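RagB/SusD domain protein (Flavobacterium johnsoniae, PDB 5J5U) binds chitin and, as a SusD homologue encoded in a chitin utilization locus, probably helps capture chitin chains at the outer membrane for uptake. Local coordinates at residues G43-H48 with E417-W422; N75-E80 with Q113-I118; T281-S286 with L298-R303; G364-I369 with A383-Y388. One frame throughout, in Å; residues are numbered along the deposited sequence.

Interaction 1: residues G43-H48 with E417-W422; sequences GGFVQH and EAYSNW
Phe45 sets its CD2 corner over one face of the Tyr419 ring, toward the rim, CD2 of Phe45 coming within 3.5 Å of CE1 of Tyr419. The two planes are inclined at 59° and the centroids are 5.2 Å apart, an oblique aromatic pair. Tyr419 presents that face because its CG is anti to the backbone N (chi1 174°), which swings the ring toward helix 31-45; its hydroxyl is bonded to the carbonyl of Pro445. Beside the rings, Val46 works as a two-pronged wedge. Its CG2 meets CB of Trp422 at 3.7 Å and also rests near the carbonyl O of Ala418, while its CG1 reaches the methyl of Ala418 at 4.1 Å. Helix 31-45 ends here in a Schellman motif: Gln47, with positive phi, is the C' residue, and weak bonds run from His48 N to Gly43 O and from Gln47 N to Gly44 O. The turn brings His48 back against the same methyl, CE1 of His48 standing 3.5 Å from CB of Ala418, and CG1 of Val46 sits over the centre of one face of the imidazole. Both nitrogens of that ring are engaged, NE2 with the carbonyl of Trp408 and ND1 with Ser415 OG, which together probably fix the rotation of this buried ring.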
loop_
_atom_site.group_PDB
_atom_site.type_symbol
_atom_site.label_atom_id
_atom_site.label_comp_id
_atom_site.label_asym_id
_atom_site.label_seq_id
_atom_site.Cartn_x
_atom_site.Cartn_y
_atom_site.Cartn_z
ATOM N N GLY A 43 8.292 3.158 -1.952
ATOM C CA GLY A 43 9.059 3.062 -0.730
ATOM C C GLY A 43 10.101 4.145 -0.542
ATOM O O GLY A 43 10.316 4.602 0.582
ATOM N N GLY A 44 10.768 4.550 -1.615
ATOM C CA GLY A 44 11.705 5.647 -1.501
ATOM C C GLY A 44 11.013 7.009 -1.448
ATOM O O GLY A 44 11.443 7.900 -0.711
ATOM N N PHE A 45 9.940 7.172 -2.229
ATOM C CA PHE A 45 9.203 8.440 -2.295
ATOM C C PHE A 45 8.664 8.805 -0.902
ATOM O O PHE A 45 8.744 9.951 -0.477
ATOM C CB PHE A 45 8.013 8.384 -3.276
ATOM C CG PHE A 45 8.382 8.260 -4.730
ATOM C CD1 PHE A 45 9.690 8.409 -5.167
ATOM C CD2 PHE A 45 7.386 8.012 -5.672
ATOM C CE1 PHE A 45 10.009 8.294 -6.512
ATOM C CE2 PHE A 45 7.691 7.887 -7.028
ATOM C CZ PHE A 45 9.005 8.036 -7.447
ATOM N N VAL A 46 8.091 7.827 -0.209
ATOM C CA VAL A 46 7.425 8.133 1.050
ATOM C C VAL A 46 8.386 7.856 2.244
ATOM O O VAL A 46 7.997 7.932 3.394
ATOM C CB VAL A 46 6.088 7.342 1.155
ATOM C CG1 VAL A 46 6.316 5.910 1.709
ATOM C CG2 VAL A 46 5.073 8.101 1.972
ATOM N N GLN A 47 9.659 7.603 1.926
ATOM C CA GLN A 47 10.723 7.494 2.904
ATOM C C GLN A 47 10.438 6.420 3.959
ATOM O O GLN A 47 10.699 6.598 5.154
ATOM C CB GLN A 47 10.973 8.856 3.542
ATOM C CG GLN A 47 11.301 9.925 2.511
ATOM C CD GLN A 47 11.771 11.274 3.121
ATOM O OE1 GLN A 47 11.453 11.608 4.270
ATOM N NE2 GLN A 47 12.517 12.051 2.331
ATOM N N HIS A 48 9.888 5.302 3.497
ATOM C CA HIS A 48 9.874 4.089 4.273
ATOM C C HIS A 48 11.314 3.532 4.376
ATOM O O HIS A 48 11.717 3.021 5.427
ATOM C CB HIS A 48 8.958 3.050 3.627
ATOM C CG HIS A 48 7.528 3.155 4.056
ATOM N ND1 HIS A 48 6.518 2.435 3.450
ATOM C CD2 HIS A 48 6.934 3.899 5.014
ATOM C CE1 HIS A 48 5.364 2.725 4.031
ATOM N NE2 HIS A 48 5.592 3.617 4.977
ATOM N N GLU A 417 0.243 2.063 -1.036
ATOM C CA GLU A 417 -0.847 2.692 -0.273
ATOM C C GLU A 417 -0.381 3.884 0.562
ATOM O O GLU A 417 -1.049 4.889 0.634
ATOM C CB GLU A 417 -1.531 1.675 0.637
ATOM C CG GLU A 417 -2.278 0.610 -0.116
ATOM C CD GLU A 417 -3.103 1.195 -1.242
ATOM O OE1 GLU A 417 -3.920 2.099 -0.958
ATOM O OE2 GLU A 417 -2.932 0.755 -2.404
ATOM N N ALA A 418 0.772 3.755 1.189
ATOM C CA ALA A 418 1.347 4.856 1.924
ATOM C C ALA A 418 1.649 6.025 0.995
ATOM O O ALA A 418 1.437 7.163 1.367
ATOM C CB ALA A 418 2.598 4.417 2.623
ATOM N N TYR A 419 2.191 5.743 -0.180
ATOM C CA TYR A 419 2.498 6.760 -1.205
ATOM C C TYR A 419 1.230 7.486 -1.623
ATOM O O TYR A 419 1.227 8.707 -1.739
ATOM C CB TYR A 419 3.187 6.122 -2.423
ATOM C CG TYR A 419 3.441 7.040 -3.620
ATOM C CD1 TYR A 419 4.045 8.301 -3.475
ATOM C CD2 TYR A 419 3.126 6.620 -4.907
ATOM C CE1 TYR A 419 4.292 9.127 -4.581
ATOM C CE2 TYR A 419 3.369 7.429 -6.025
ATOM C CZ TYR A 419 3.935 8.687 -5.867
ATOM O OH TYR A 419 4.151 9.454 -7.010
ATOM N N SER A 420 0.144 6.737 -1.821
ATOM C CA SER A 420 -1.134 7.372 -2.156
ATOM C C SER A 420 -1.675 8.235 -0.993
ATOM O O SER A 420 -2.108 9.379 -1.205
ATOM C CB SER A 420 -2.164 6.317 -2.574
ATOM O OG SER A 420 -1.729 5.614 -3.736
ATOM N N ASN A 421 -1.636 7.709 0.233
ATOM C CA ASN A 421 -2.185 8.437 1.371
ATOM C C ASN A 421 -1.341 9.681 1.667
ATOM O O ASN A 421 -1.849 10.711 2.087
ATOM C CB ASN A 421 -2.281 7.536 2.614
ATOM C CG ASN A 421 -3.343 8.022 3.616
ATOM O OD1 ASN A 421 -4.549 7.785 3.438
ATOM N ND2 ASN A 421 -2.899 8.720 4.651
ATOM N N TRP A 422 -0.050 9.592 1.416
ATOM C CA TRP A 422 0.779 10.784 1.490
ATOM C C TRP A 422 0.395 11.789 0.395
ATOM O O TRP A 422 0.318 12.998 0.665
ATOM C CB TRP A 422 2.275 10.462 1.385
ATOM C CG TRP A 422 3.079 11.715 1.505
ATOM C CD1 TRP A 422 3.422 12.353 2.656
ATOM C CD2 TRP A 422 3.600 12.509 0.434
ATOM N NE1 TRP A 422 4.134 13.483 2.378
ATOM C CE2 TRP A 422 4.265 13.605 1.018
ATOM C CE3 TRP A 422 3.574 12.399 -0.968
ATOM C CZ2 TRP A 422 4.904 14.585 0.257
ATOM C CZ3 TRP A 422 4.212 13.372 -1.733
ATOM C CH2 TRP A 422 4.876 14.447 -1.115
#

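Interaction 2: residues N75-E80 with Q113-I118; sequences NVYANE and QRLTDI
A buried helix-helix contact, part apolar and part ionic, joins helix 66-90 to helix 98-119 in the largely helical SusD-like fold. The two short segments run nearly antiparallel, at 163° with their axes 11.4 Å apart, so side chains rather than backbones bridge the space. Val76 faces the partner helix with both methyls: CG1 packs on CD2 of Leu115 at 3.9 Å, and CG2 lies against NH2 of Arg114. The same Leu115 methyl also fits beside the phenol end of Tyr77, 3.3 Å from its CZ, the two side chains crossing at about a right angle; the hydroxyl of Tyr77 is bonded to the carbonyl of Pro123. Antiparallel packing of successive helices is consistent with the family's place among the TPR-related folds. At the other end of the contact, Arg114 bends at chi3 to bring its guanidinium to Glu80. Its NH2 meets OE1 of Glu80 at 2.8 Å on the syn lone pair, with an N-H...O angle of 137°, the acceptor close to the guanidinium plane and the two flat groups only 28° apart. Tyr33 serves as a shared second partner, its hydroxyl bonded to both OE2 of Glu80 and NH1 of Arg114. A glutamine at Glu80 would probably leave the buried charge of Arg114 without its ionic mate on this side. Met27 of helix 16-29 packs on both Glu80 and Arg114.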
loop_
_atom_site.group_PDB
_atom_site.type_symbol
_atom_site.label_atom_id
_atom_site.label_comp_id
_atom_site.label_asym_id
_atom_site.label_seq_id
_atom_site.Cartn_x
_atom_site.Cartn_y
_atom_site.Cartn_z
ATOM N N ASN A 75 3.069 -5.517 -15.870
ATOM C CA ASN A 75 2.755 -6.817 -15.308
ATOM C C ASN A 75 1.295 -6.968 -14.920
ATOM O O ASN A 75 0.721 -8.066 -15.024
ATOM C CB ASN A 75 3.661 -7.135 -14.123
ATOM C CG ASN A 75 4.991 -7.743 -14.571
ATOM O OD1 ASN A 75 5.482 -7.453 -15.661
ATOM N ND2 ASN A 75 5.525 -8.646 -13.774
ATOM N N VAL A 76 0.667 -5.882 -14.505
ATOM C CA VAL A 76 -0.763 -5.959 -14.263
ATOM C C VAL A 76 -1.509 -6.263 -15.579
ATOM O O VAL A 76 -2.347 -7.154 -15.616
ATOM C CB VAL A 76 -1.318 -4.658 -13.613
ATOM C CG1 VAL A 76 -2.816 -4.561 -13.809
ATOM C CG2 VAL A 76 -0.970 -4.622 -12.138
ATOM N N TYR A 77 -1.174 -5.580 -16.667
ATOM C CA TYR A 77 -1.888 -5.877 -17.893
ATOM C C TYR A 77 -1.495 -7.234 -18.489
ATOM O O TYR A 77 -2.330 -7.899 -19.087
ATOM C CB TYR A 77 -1.687 -4.763 -18.918
ATOM C CG TYR A 77 -2.486 -3.536 -18.556
ATOM C CD1 TYR A 77 -3.877 -3.592 -18.446
ATOM C CD2 TYR A 77 -1.860 -2.329 -18.300
ATOM C CE1 TYR A 77 -4.617 -2.461 -18.108
ATOM C CE2 TYR A 77 -2.588 -1.208 -17.953
ATOM C CZ TYR A 77 -3.957 -1.278 -17.849
ATOM O OH TYR A 77 -4.653 -0.148 -17.496
ATOM N N ALA A 78 -0.245 -7.660 -18.337
ATOM C CA ALA A 78 0.146 -8.960 -18.881
ATOM C C ALA A 78 -0.456 -10.143 -18.101
ATOM O O ALA A 78 -0.943 -11.103 -18.698
ATOM C CB ALA A 78 1.649 -9.075 -18.928
ATOM N N ASN A 79 -0.485 -10.059 -16.775
ATOM C CA ASN A 79 -0.790 -11.242 -15.968
ATOM C C ASN A 79 -2.139 -11.219 -15.275
ATOM O O ASN A 79 -2.825 -12.237 -15.254
ATOM C CB ASN A 79 0.287 -11.462 -14.894
ATOM C CG ASN A 79 1.669 -11.691 -15.488
ATOM O OD1 ASN A 79 1.800 -12.292 -16.559
ATOM N ND2 ASN A 79 2.712 -11.213 -14.791
ATOM N N GLU A 80 -2.496 -10.086 -14.671
ATOM C CA GLU A 80 -3.575 -10.066 -13.671
ATOM C C GLU A 80 -4.960 -9.713 -14.208
ATOM O O GLU A 80 -5.890 -10.498 -14.056
ATOM C CB GLU A 80 -3.206 -9.106 -12.531
ATOM C CG GLU A 80 -1.924 -9.520 -11.800
ATOM C CD GLU A 80 -1.430 -8.491 -10.792
ATOM O OE1 GLU A 80 -2.204 -7.583 -10.400
ATOM O OE2 GLU A 80 -0.248 -8.591 -10.397
ATOM N N GLN A 113 -7.137 -0.883 -8.662
ATOM C CA GLN A 113 -6.967 0.240 -7.749
ATOM C C GLN A 113 -5.502 0.706 -7.625
ATOM O O GLN A 113 -5.223 1.908 -7.642
ATOM C CB GLN A 113 -7.531 -0.127 -6.369
ATOM C CG GLN A 113 -7.230 0.874 -5.286
ATOM C CD GLN A 113 -6.147 0.383 -4.330
ATOM O OE1 GLN A 113 -6.294 -0.681 -3.699
ATOM N NE2 GLN A 113 -5.048 1.159 -4.210
ATOM N N ARG A 114 -4.581 -0.229 -7.455
ATOM C CA ARG A 114 -3.177 0.151 -7.416
ATOM C C ARG A 114 -2.826 0.860 -8.747
ATOM O O ARG A 114 -2.243 1.968 -8.755
ATOM C CB ARG A 114 -2.288 -1.083 -7.161
ATOM C CG ARG A 114 -2.521 -1.754 -5.756
ATOM C CD ARG A 114 -2.208 -3.246 -5.742
ATOM N NE ARG A 114 -2.526 -3.864 -7.028
ATOM C CZ ARG A 114 -1.895 -4.906 -7.559
ATOM N NH1 ARG A 114 -0.916 -5.506 -6.902
ATOM N NH2 ARG A 114 -2.252 -5.348 -8.762
ATOM N N LEU A 115 -3.281 0.267 -9.854
ATOM C CA LEU A 115 -2.959 0.748 -11.190
ATOM C C LEU A 115 -3.328 2.226 -11.392
ATOM O O LEU A 115 -2.451 3.056 -11.676
ATOM C CB LEU A 115 -3.645 -0.131 -12.246
ATOM C CG LEU A 115 -3.159 -0.001 -13.694
ATOM C CD1 LEU A 115 -1.683 -0.312 -13.804
ATOM C CD2 LEU A 115 -3.932 -0.953 -14.571
ATOM N N THR A 116 -4.606 2.558 -11.204
ATOM C CA THR A 116 -5.063 3.927 -11.445
ATOM C C THR A 116 -4.362 4.834 -10.426
ATOM O O THR A 116 -3.854 5.919 -10.776
ATOM C CB THR A 116 -6.629 4.045 -11.400
ATOM O OG1 THR A 116 -7.042 5.394 -11.641
ATOM C CG2 THR A 116 -7.242 3.496 -10.077
ATOM N N ASP A 117 -4.213 4.338 -9.194
ATOM C CA ASP A 117 -3.649 5.190 -8.153
ATOM C C ASP A 117 -2.208 5.588 -8.513
ATOM O O ASP A 117 -1.734 6.675 -8.133
ATOM C CB ASP A 117 -3.699 4.498 -6.811
ATOM C CG ASP A 117 -5.057 4.625 -6.147
ATOM O OD1 ASP A 117 -5.926 5.330 -6.712
ATOM O OD2 ASP A 117 -5.237 4.024 -5.054
ATOM N N ILE A 118 -1.524 4.725 -9.266
ATOM C CA ILE A 118 -0.159 5.044 -9.655
ATOM C C ILE A 118 -0.135 5.842 -10.997
ATOM O O ILE A 118 0.674 6.772 -11.147
ATOM C CB ILE A 118 0.700 3.780 -9.724
ATOM C CG1 ILE A 118 1.110 3.349 -8.313
ATOM C CG2 ILE A 118 1.977 4.017 -10.529
ATOM C CD1 ILE A 118 2.138 4.293 -7.678
#

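Interaction 3: residues T281-S286 with L298-R303; sequences TPKTGS and LYEGVR
Lys283 crosses from one arm of a long surface loop to the other and carries the tight part of this contact. Its backbone N gives a nearly straight bond to the carbonyl O of Leu298, 2.8 Å long with an angle of 169° at the hydrogen. The aliphatic chain then runs on past the same carbonyl, CG of Lys283 coming within 3.3 Å of O of Leu298, and a bend at chi3 (52°) turns the amino group toward Glu300. NZ of Lys283 meets OE1 of Glu300 at 3.0 Å, well above the carboxylate plane instead of within it. The amino group has further partners in Glu296, through a second salt bridge, and in the carbonyl O of Glu297, so the amino group of this buried lysine has several oxygen partners. The other side is looser. Pro282 and Tyr299 lie side by side and point the same way, CB of Pro282 standing 3.9 Å from CZ of Tyr299, while CB of Pro282 and CB of Leu298 approach to only 4.3 Å; both Pro282 and Leu298 are exposed to solvent. Both arms belong to the loop joining strand 280-281 to strand 320-321, which form a small antiparallel pair. Between these two segments one backbone bond is made and no regular sheet forms, so the lysine, gathering acidic and carbonyl oxygens, probably adds to their cohesion.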
loop_
_atom_site.group_PDB
_atom_site.type_symbol
_atom_site.label_atom_id
_atom_site.label_comp_id
_atom_site.label_asym_id
_atom_site.label_seq_id
_atom_site.Cartn_x
_atom_site.Cartn_y
_atom_site.Cartn_z
ATOM N N THR A 281 16.623 -4.079 13.479
ATOM C CA THR A 281 17.721 -4.694 14.183
ATOM C C THR A 281 18.631 -3.587 14.713
ATOM O O THR A 281 18.770 -2.532 14.079
ATOM C CB THR A 281 18.525 -5.614 13.281
ATOM O OG1 THR A 281 19.165 -4.835 12.266
ATOM C CG2 THR A 281 17.632 -6.673 12.653
ATOM N N PRO A 282 19.252 -3.817 15.879
ATOM C CA PRO A 282 20.081 -2.779 16.513
ATOM C C PRO A 282 21.375 -2.503 15.749
ATOM O O PRO A 282 21.816 -3.359 14.998
ATOM C CB PRO A 282 20.386 -3.378 17.893
ATOM C CG PRO A 282 20.296 -4.879 17.680
ATOM C CD PRO A 282 19.197 -5.063 16.674
ATOM N N LYS A 283 21.968 -1.324 15.925
ATOM C CA LYS A 283 23.298 -1.058 15.372
ATOM C C LYS A 283 24.331 -2.012 15.987
ATOM O O LYS A 283 24.204 -2.403 17.154
ATOM C CB LYS A 283 23.715 0.391 15.637
ATOM C CG LYS A 283 22.804 1.442 15.043
ATOM C CD LYS A 283 22.966 2.781 15.779
ATOM C CE LYS A 283 24.424 3.226 15.866
ATOM N NZ LYS A 283 24.511 4.533 16.570
ATOM N N THR A 284 25.352 -2.388 15.219
ATOM C CA THR A 284 26.426 -3.214 15.768
ATOM C C THR A 284 27.710 -2.408 15.850
ATOM O O THR A 284 28.588 -2.700 16.659
ATOM C CB THR A 284 26.693 -4.469 14.938
ATOM O OG1 THR A 284 27.108 -4.092 13.617
ATOM C CG2 THR A 284 25.455 -5.340 14.876
ATOM N N GLY A 285 27.802 -1.376 15.022
ATOM C CA GLY A 285 28.935 -0.482 15.051
ATOM C C GLY A 285 28.572 0.862 15.655
ATOM O O GLY A 285 27.404 1.232 15.729
ATOM N N SER A 286 29.594 1.602 16.068
ATOM C CA SER A 286 29.431 2.957 16.579
ATOM C C SER A 286 29.598 3.971 15.474
ATOM O O SER A 286 30.355 3.742 14.530
ATOM C CB SER A 286 30.465 3.249 17.664
ATOM O OG SER A 286 30.452 4.623 18.035
ATOM N N LEU A 298 21.155 2.641 20.042
ATOM C CA LEU A 298 21.159 1.385 19.302
ATOM C C LEU A 298 20.267 1.439 18.061
ATOM O O LEU A 298 20.409 0.609 17.160
ATOM C CB LEU A 298 20.694 0.257 20.231
ATOM C CG LEU A 298 21.722 -0.320 21.221
ATOM C CD1 LEU A 298 21.092 -1.381 22.084
ATOM C CD2 LEU A 298 22.899 -0.933 20.477
ATOM N N TYR A 299 19.352 2.409 18.014
ATOM C CA TYR A 299 18.353 2.440 16.947
ATOM C C TYR A 299 18.346 3.748 16.194
ATOM O O TYR A 299 17.851 4.768 16.683
ATOM C CB TYR A 299 16.960 2.137 17.513
ATOM C CG TYR A 299 16.909 0.710 17.995
ATOM C CD1 TYR A 299 16.671 -0.326 17.102
ATOM C CD2 TYR A 299 17.169 0.386 19.337
ATOM C CE1 TYR A 299 16.661 -1.634 17.516
ATOM C CE2 TYR A 299 17.162 -0.949 19.769
ATOM C CZ TYR A 299 16.909 -1.944 18.850
ATOM O OH TYR A 299 16.886 -3.257 19.240
ATOM N N GLU A 300 18.907 3.693 14.988
ATOM C CA GLU A 300 18.924 4.831 14.077
ATOM C C GLU A 300 18.708 4.354 12.646
ATOM O O GLU A 300 19.256 3.328 12.243
ATOM C CB GLU A 300 20.243 5.607 14.194
ATOM C CG GLU A 300 20.419 6.348 15.521
ATOM C CD GLU A 300 21.856 6.817 15.781
ATOM O OE1 GLU A 300 22.784 6.457 15.019
ATOM O OE2 GLU A 300 22.054 7.554 16.765
ATOM N N GLY A 301 17.900 5.089 11.884
ATOM C CA GLY A 301 17.678 4.758 10.489
ATOM C C GLY A 301 18.685 5.448 9.582
ATOM O O GLY A 301 19.547 6.197 10.045
ATOM N N VAL A 302 18.575 5.194 8.283
ATOM C CA VAL A 302 19.445 5.834 7.301
ATOM C C VAL A 302 18.696 7.031 6.729
ATOM O O VAL A 302 17.550 6.898 6.295
ATOM C CB VAL A 302 19.857 4.865 6.143
ATOM C CG1 VAL A 302 20.670 5.622 5.073
ATOM C CG2 VAL A 302 20.654 3.668 6.674
ATOM N N ARG A 303 19.344 8.192 6.731
ATOM C CA ARG A 303 18.755 9.401 6.174
ATOM C C ARG A 303 18.412 9.223 4.684
ATOM O O ARG A 303 19.243 8.744 3.899
ATOM C CB ARG A 303 19.719 10.587 6.353
ATOM C CG ARG A 303 19.238 11.931 5.784
ATOM C CD ARG A 303 18.489 12.746 6.819
ATOM N NE ARG A 303 17.971 14.004 6.281
ATOM C CZ ARG A 303 17.562 15.037 7.026
ATOM N NH1 ARG A 303 17.630 14.989 8.360
ATOM N NH2 ARG A 303 17.104 16.134 6.428
#

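Interaction 4: residues G364-I369 with A383-Y388; sequences GVEAGI and ASIDAY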
loop_
_atom_site.group_PDB
_atom_site.type_symbol
_atom_site.label_atom_id
_atom_site.label_comp_id
_atom_site.label_asym_id
_atom_site.label_seq_id
_atom_site.Cartn_x
_atom_site.Cartn_y
_atom_site.Cartn_z
ATOM N N GLY A 364 -6.943 1.256 16.049
ATOM C CA GLY A 364 -6.070 1.174 14.889
ATOM C C GLY A 364 -4.605 0.967 15.258
ATOM O O GLY A 364 -3.936 0.097 14.697
ATOM N N VAL A 365 -4.100 1.772 16.192
ATOM C CA VAL A 365 -2.706 1.656 16.604
ATOM C C VAL A 365 -2.415 0.289 17.225
ATOM O O VAL A 365 -1.377 -0.341 16.936
ATOM C CB VAL A 365 -2.307 2.761 17.596
ATOM C CG1 VAL A 365 -0.881 2.546 18.045
ATOM C CG2 VAL A 365 -2.463 4.139 16.958
ATOM N N GLU A 366 -3.326 -0.180 18.072
ATOM C CA GLU A 366 -3.124 -1.495 18.674
ATOM C C GLU A 366 -3.135 -2.586 17.602
ATOM O O GLU A 366 -2.294 -3.506 17.600
ATOM C CB GLU A 366 -4.199 -1.785 19.729
ATOM C CG GLU A 366 -4.278 -3.255 20.131
ATOM C CD GLU A 366 -4.981 -3.491 21.458
ATOM O OE1 GLU A 366 -5.608 -2.550 22.000
ATOM O OE2 GLU A 366 -4.895 -4.632 21.962
ATOM N N ALA A 367 -4.072 -2.472 16.666
ATOM C CA ALA A 367 -4.162 -3.453 15.590
ATOM C C ALA A 367 -2.897 -3.474 14.707
ATOM O O ALA A 367 -2.471 -4.531 14.225
ATOM C CB ALA A 367 -5.386 -3.182 14.760
ATOM N N GLY A 368 -2.285 -2.308 14.529
ATOM C CA GLY A 368 -1.076 -2.196 13.724
ATOM C C GLY A 368 0.134 -2.776 14.439
ATOM O O GLY A 368 1.001 -3.400 13.815
ATOM N N ILE A 369 0.188 -2.559 15.754
ATOM C CA ILE A 369 1.260 -3.126 16.570
ATOM C C ILE A 369 1.171 -4.645 16.576
ATOM O O ILE A 369 2.193 -5.328 16.470
ATOM C CB ILE A 369 1.223 -2.592 18.017
ATOM C CG1 ILE A 369 1.481 -1.088 18.026
ATOM C CG2 ILE A 369 2.285 -3.278 18.876
ATOM C CD1 ILE A 369 1.189 -0.436 19.359
ATOM N N ALA A 383 0.738 -4.712 28.102
ATOM C CA ALA A 383 1.003 -3.566 28.959
ATOM C C ALA A 383 1.719 -2.457 28.187
ATOM O O ALA A 383 1.394 -1.279 28.344
ATOM C CB ALA A 383 1.820 -3.990 30.170
ATOM N N SER A 384 2.681 -2.827 27.345
ATOM C CA SER A 384 3.409 -1.828 26.563
ATOM C C SER A 384 2.492 -1.136 25.549
ATOM O O SER A 384 2.565 0.084 25.357
ATOM C CB SER A 384 4.610 -2.467 25.853
ATOM O OG SER A 384 4.213 -3.449 24.907
ATOM N N ILE A 385 1.620 -1.917 24.913
ATOM C CA ILE A 385 0.664 -1.388 23.939
ATOM C C ILE A 385 -0.283 -0.404 24.598
ATOM O O ILE A 385 -0.451 0.728 24.137
ATOM C CB ILE A 385 -0.162 -2.517 23.276
ATOM C CG1 ILE A 385 0.761 -3.517 22.568
ATOM C CG2 ILE A 385 -1.212 -1.931 22.332
ATOM C CD1 ILE A 385 0.048 -4.696 21.927
ATOM N N ASP A 386 -0.881 -0.838 25.703
ATOM C CA ASP A 386 -1.827 -0.004 26.432
ATOM C C ASP A 386 -1.148 1.276 26.917
ATOM O O ASP A 386 -1.718 2.372 26.840
ATOM C CB ASP A 386 -2.423 -0.795 27.601
ATOM C CG ASP A 386 -3.158 -2.051 27.138
ATOM O OD1 ASP A 386 -3.613 -2.082 25.974
ATOM O OD2 ASP A 386 -3.266 -3.021 27.922
ATOM N N ALA A 387 0.091 1.139 27.375
ATOM C CA ALA A 387 0.843 2.287 27.871
ATOM C C ALA A 387 1.098 3.299 26.754
ATOM O O ALA A 387 0.898 4.507 26.933
ATOM C CB ALA A 387 2.158 1.832 28.498
ATOM N N TYR A 388 1.530 2.798 25.599
ATOM C CA TYR A 388 1.821 3.655 24.444
ATOM C C TYR A 388 0.586 4.375 23.929
ATOM O O TYR A 388 0.605 5.589 23.737
ATOM C CB TYR A 388 2.441 2.815 23.328
ATOM C CG TYR A 388 2.612 3.500 21.983
ATOM C CD1 TYR A 388 3.514 4.550 21.813
ATOM C CD2 TYR A 388 1.911 3.055 20.867
ATOM C CE1 TYR A 388 3.686 5.149 20.580
ATOM C CE2 TYR A 388 2.083 3.650 19.628
ATOM C CZ TYR A 388 2.970 4.687 19.488
ATOM O OH TYR A 388 3.132 5.264 18.247
#
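Ile385 is the main bump of helix 382-391, and it enters the hollow between Glu366 and Ile369, one turn apart along helix 357-371. Its CG2 branch rests against the aliphatic part of Glu366, 4.0 Å from CB of that residue, while its CG1 and CD1 slide past CG2 of Ile369 in the opposite direction. Ile369 in turn, with CG1 anti to the carbonyl carbon (chi1 -64°), directs its CD1 into the notch between Ile385 and Tyr388, 3.9 Å from CD2 of the tyrosine. One turn back, Val365 closes the row, its CG1 touching the edge of the Tyr388 ring at CE2, 3.5 Å away and near the ring plane. Pro274 packs on both Ile369 and Tyr388. An alanine in place of Ile369 is likely to open a gap between Ile385 and Tyr388 and leave the tyrosine ring less firmly wedged. At the margin, OE1 of Glu366 and OD1 of Asp386 come within 4.5 Å, two like charges whose repulsion is probably eased by Lys370, which forms a salt bridge with Glu366, and by Gln382, bonded to Asp386. The segments meet at 146° with their axes 10.3 Å apart. Two helices that follow one another in the chain and turn back after a ten-residue connection, their side chains interdigitating, form a helical hairpin, a building element of the helix-rich SusD fold.

Overall arrangement
Interactions 1, 2 and 4 are buried, 2 and 4 between helices that follow one another in the chain and 1 between a helix end with its following turn and a helix, whereas interaction 3 lies at the surface, about 36 Å, centre to centre, from interaction 2 and across the chain's centre from it. Interactions 1 and 2 adjoin: OE2 of Glu417 lies 2.8 Å from NE2 of Gln113, a probable hydrogen bond, and Tyr419 packs on Ile118, coupling helix 415-425 to helix 98-119. Interaction 1 brings together parts far apart in sequence. Interactions 1 and 4 are mainly apolar, interaction 2 adds a buried ion pair, and interaction 3 depends chiefly on polar bonds.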